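PDB 2VLA: restriction endonuclease R.BpuJI from Bacillus pumilus, which is a restriction endonuclease that recognises and probably cleaves DNA, and is represented here by its N-terminal recognition domain in complex with cognate DNA. Local coordinates for residues A[138-141]-A[142-146]. Residues are numbered along the deposited sequence; the frame is centred on the assembly and turned at random.
Sequences FPYI and LQVLL
Leu142 donates its backbone N-H to Phe138 O, with N 3.0 Å from the oxygen, the first of four i to i+4 bonds between 138-141 and 142-146 in helix 137-150. Its own side chain leans back over the same oxygen, with CG 3.4 Å from Phe138 O, and packs outward on Leu217 and Leu232. Next comes Gln143, whose N reaches Pro139 O at 3.0 Å; its side chain runs off towards Pro177 and Trp247. Val144 N bonds to Tyr140 O, and its CG2 methyl meets the Tyr140 ring obliquely, 3.5 Å from CE1. With chi1 at -165° the ring lies beside its own carbonyl carbon, where the Val144 methyl meets it. At the far end of the ring, Tyr140 OH is hydrogen-bonded to Ile175 O. Leu145 N bonds to Ile141 O (2.9 Å), while CD1 lies 3.9 Å from Ile141 CG2, the two side chains running side by side in the same direction. Leu146 N carries the pattern on to Leu142 O. These main-chain pairs are satisfied within the helix, and its apolar side chains pack against helices 177-189 and 203-219 and strand 230-232; the nearest atom of the contact is about 13 Å from the DNA, so this is packing inside the recognition domain rather than DNA contact.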
ATOM      1  N   PHE A 138      -6.815   1.410  -3.479  1.00  9.49           N
ATOM      2  CA  PHE A 138      -6.373   2.177  -4.651  1.00 10.08           C
ATOM      3  C   PHE A 138      -7.448   2.288  -5.750  1.00 10.15           C
ATOM      4  O   PHE A 138      -7.749   3.377  -6.213  1.00 10.81           O
ATOM      5  CB  PHE A 138      -5.026   1.670  -5.165  1.00 10.81           C
ATOM      6  CG  PHE A 138      -3.893   1.988  -4.231  1.00  9.92           C
ATOM      7  CD1 PHE A 138      -3.532   3.293  -4.029  1.00 10.39           C
ATOM      8  CD2 PHE A 138      -3.292   1.028  -3.497  1.00 10.48           C
ATOM      9  CE1 PHE A 138      -2.462   3.638  -3.124  1.00 12.76           C
ATOM     10  CE2 PHE A 138      -2.254   1.336  -2.591  1.00 10.69           C
ATOM     11  CZ  PHE A 138      -1.849   2.669  -2.421  1.00 11.78           C
ATOM     12  N   PRO A 139      -8.126   1.166  -6.090  1.00 10.59           N
ATOM     13  CA  PRO A 139      -9.325   1.341  -6.879  1.00 10.90           C
ATOM     14  C   PRO A 139     -10.291   2.379  -6.275  1.00 10.82           C
ATOM     15  O   PRO A 139     -10.841   3.209  -6.991  1.00 10.64           O
ATOM     16  CB  PRO A 139      -9.926  -0.071  -6.892  1.00 11.19           C
ATOM     17  CG  PRO A 139      -8.727  -0.956  -6.839  1.00 11.68           C
ATOM     18  CD  PRO A 139      -7.790  -0.252  -5.891  1.00 10.26           C
ATOM     19  N   TYR A 140     -10.483   2.324  -4.970  1.00 10.18           N
ATOM     20  CA  TYR A 140     -11.414   3.198  -4.332  1.00 10.40           C
ATOM     21  C   TYR A 140     -10.996   4.685  -4.462  1.00 10.02           C
ATOM     22  O   TYR A 140     -11.787   5.550  -4.803  1.00 10.42           O
ATOM     23  CB  TYR A 140     -11.617   2.810  -2.861  1.00 10.90           C
ATOM     24  CG  TYR A 140     -12.837   3.444  -2.248  1.00 10.30           C
ATOM     25  CD1 TYR A 140     -12.768   4.699  -1.702  1.00 10.75           C
ATOM     26  CD2 TYR A 140     -14.096   2.800  -2.273  1.00 11.55           C
ATOM     27  CE1 TYR A 140     -13.846   5.298  -1.182  1.00 12.24           C
ATOM     28  CE2 TYR A 140     -15.184   3.408  -1.746  1.00 12.95           C
ATOM     29  CZ  TYR A 140     -15.071   4.659  -1.203  1.00 12.06           C
ATOM     30  OH  TYR A 140     -16.131   5.335  -0.657  1.00 12.67           O
ATOM     31  N   ILE A 141      -9.713   4.974  -4.170  1.00 10.06           N
ATOM     32  CA  ILE A 141      -9.180   6.351  -4.293  1.00 10.20           C
ATOM     33  C   ILE A 141      -9.366   6.862  -5.715  1.00 10.46           C
ATOM     34  O   ILE A 141      -9.829   7.982  -5.939  1.00 10.54           O
ATOM     35  CB  ILE A 141      -7.680   6.418  -3.907  1.00 11.14           C
ATOM     36  CG1 ILE A 141      -7.503   6.243  -2.404  1.00 12.15           C
ATOM     37  CG2 ILE A 141      -7.058   7.753  -4.353  1.00 11.93           C
ATOM     38  CD1 ILE A 141      -6.116   5.777  -2.016  1.00 15.64           C
ATOM     39  N   LEU A 142      -9.014   6.032  -6.690  1.00 10.56           N
ATOM     40  CA  LEU A 142      -9.137   6.432  -8.063  1.00 10.81           C
ATOM     41  C   LEU A 142     -10.623   6.751  -8.417  1.00 11.08           C
ATOM     42  O   LEU A 142     -10.904   7.728  -9.095  1.00 11.17           O
ATOM     43  CB  LEU A 142      -8.599   5.330  -8.974  1.00 10.86           C
ATOM     44  CG  LEU A 142      -7.058   5.204  -8.959  1.00 10.92           C
ATOM     45  CD1 LEU A 142      -6.690   4.000  -9.810  1.00 13.51           C
ATOM     46  CD2 LEU A 142      -6.346   6.507  -9.476  1.00 11.89           C
ATOM     47  N   GLN A 143     -11.569   5.928  -7.942  1.00 11.08           N
ATOM     48  CA  GLN A 143     -12.956   6.227  -8.193  1.00 10.94           C
ATOM     49  C   GLN A 143     -13.435   7.506  -7.495  1.00 10.63           C
ATOM     50  O   GLN A 143     -14.203   8.271  -8.057  1.00 11.74           O
ATOM     51  CB  GLN A 143     -13.840   5.045  -7.800  1.00 11.69           C
ATOM     52  CG  GLN A 143     -15.335   5.221  -8.166  1.00 12.38           C
ATOM     53  CD  GLN A 143     -15.581   5.183  -9.652  1.00 14.27           C
ATOM     54  OE1 GLN A 143     -14.762   4.710 -10.415  1.00 16.34           O
ATOM     55  NE2 GLN A 143     -16.788   5.551 -10.046  1.00 21.88           N
ATOM     56  N   VAL A 144     -12.966   7.740  -6.268  1.00 10.90           N
ATOM     57  CA  VAL A 144     -13.285   8.988  -5.574  1.00 10.66           C
ATOM     58  C   VAL A 144     -12.772  10.206  -6.402  1.00 10.97           C
ATOM     59  O   VAL A 144     -13.476  11.188  -6.585  1.00 10.94           O
ATOM     60  CB  VAL A 144     -12.667   9.000  -4.158  1.00 11.50           C
ATOM     61  CG1 VAL A 144     -12.658  10.423  -3.547  1.00 12.63           C
ATOM     62  CG2 VAL A 144     -13.399   8.038  -3.238  1.00 12.45           C
ATOM     63  N   LEU A 145     -11.550  10.094  -6.926  1.00 10.67           N
ATOM     64  CA  LEU A 145     -10.980  11.187  -7.723  1.00 10.29           C
ATOM     65  C   LEU A 145     -11.756  11.391  -9.038  1.00 11.23           C
ATOM     66  O   LEU A 145     -11.994  12.537  -9.457  1.00 11.47           O
ATOM     67  CB  LEU A 145      -9.496  10.922  -8.000  1.00 11.38           C
ATOM     68  CG  LEU A 145      -8.572  11.037  -6.776  1.00 11.23           C
ATOM     69  CD1 LEU A 145      -7.199  10.511  -7.127  1.00 13.06           C
ATOM     70  CD2 LEU A 145      -8.493  12.481  -6.269  1.00 14.22           C
ATOM     71  N   LEU A 146     -12.150  10.287  -9.693  1.00 11.95           N
ATOM     72  CA  LEU A 146     -12.969  10.392 -10.916  1.00 11.30           C
ATOM     73  C   LEU A 146     -14.282  11.084 -10.599  1.00 11.77           C
ATOM     74  O   LEU A 146     -14.724  11.963 -11.326  1.00 13.08           O
ATOM     75  CB  LEU A 146     -13.256   9.014 -11.516  1.00 11.70           C
ATOM     76  CG  LEU A 146     -12.100   8.355 -12.267  1.00 15.48           C
ATOM     77  CD1 LEU A 146     -12.430   6.901 -12.492  1.00 16.98           C
ATOM     78  CD2 LEU A 146     -11.808   9.053 -13.594  1.00 15.87           C
TER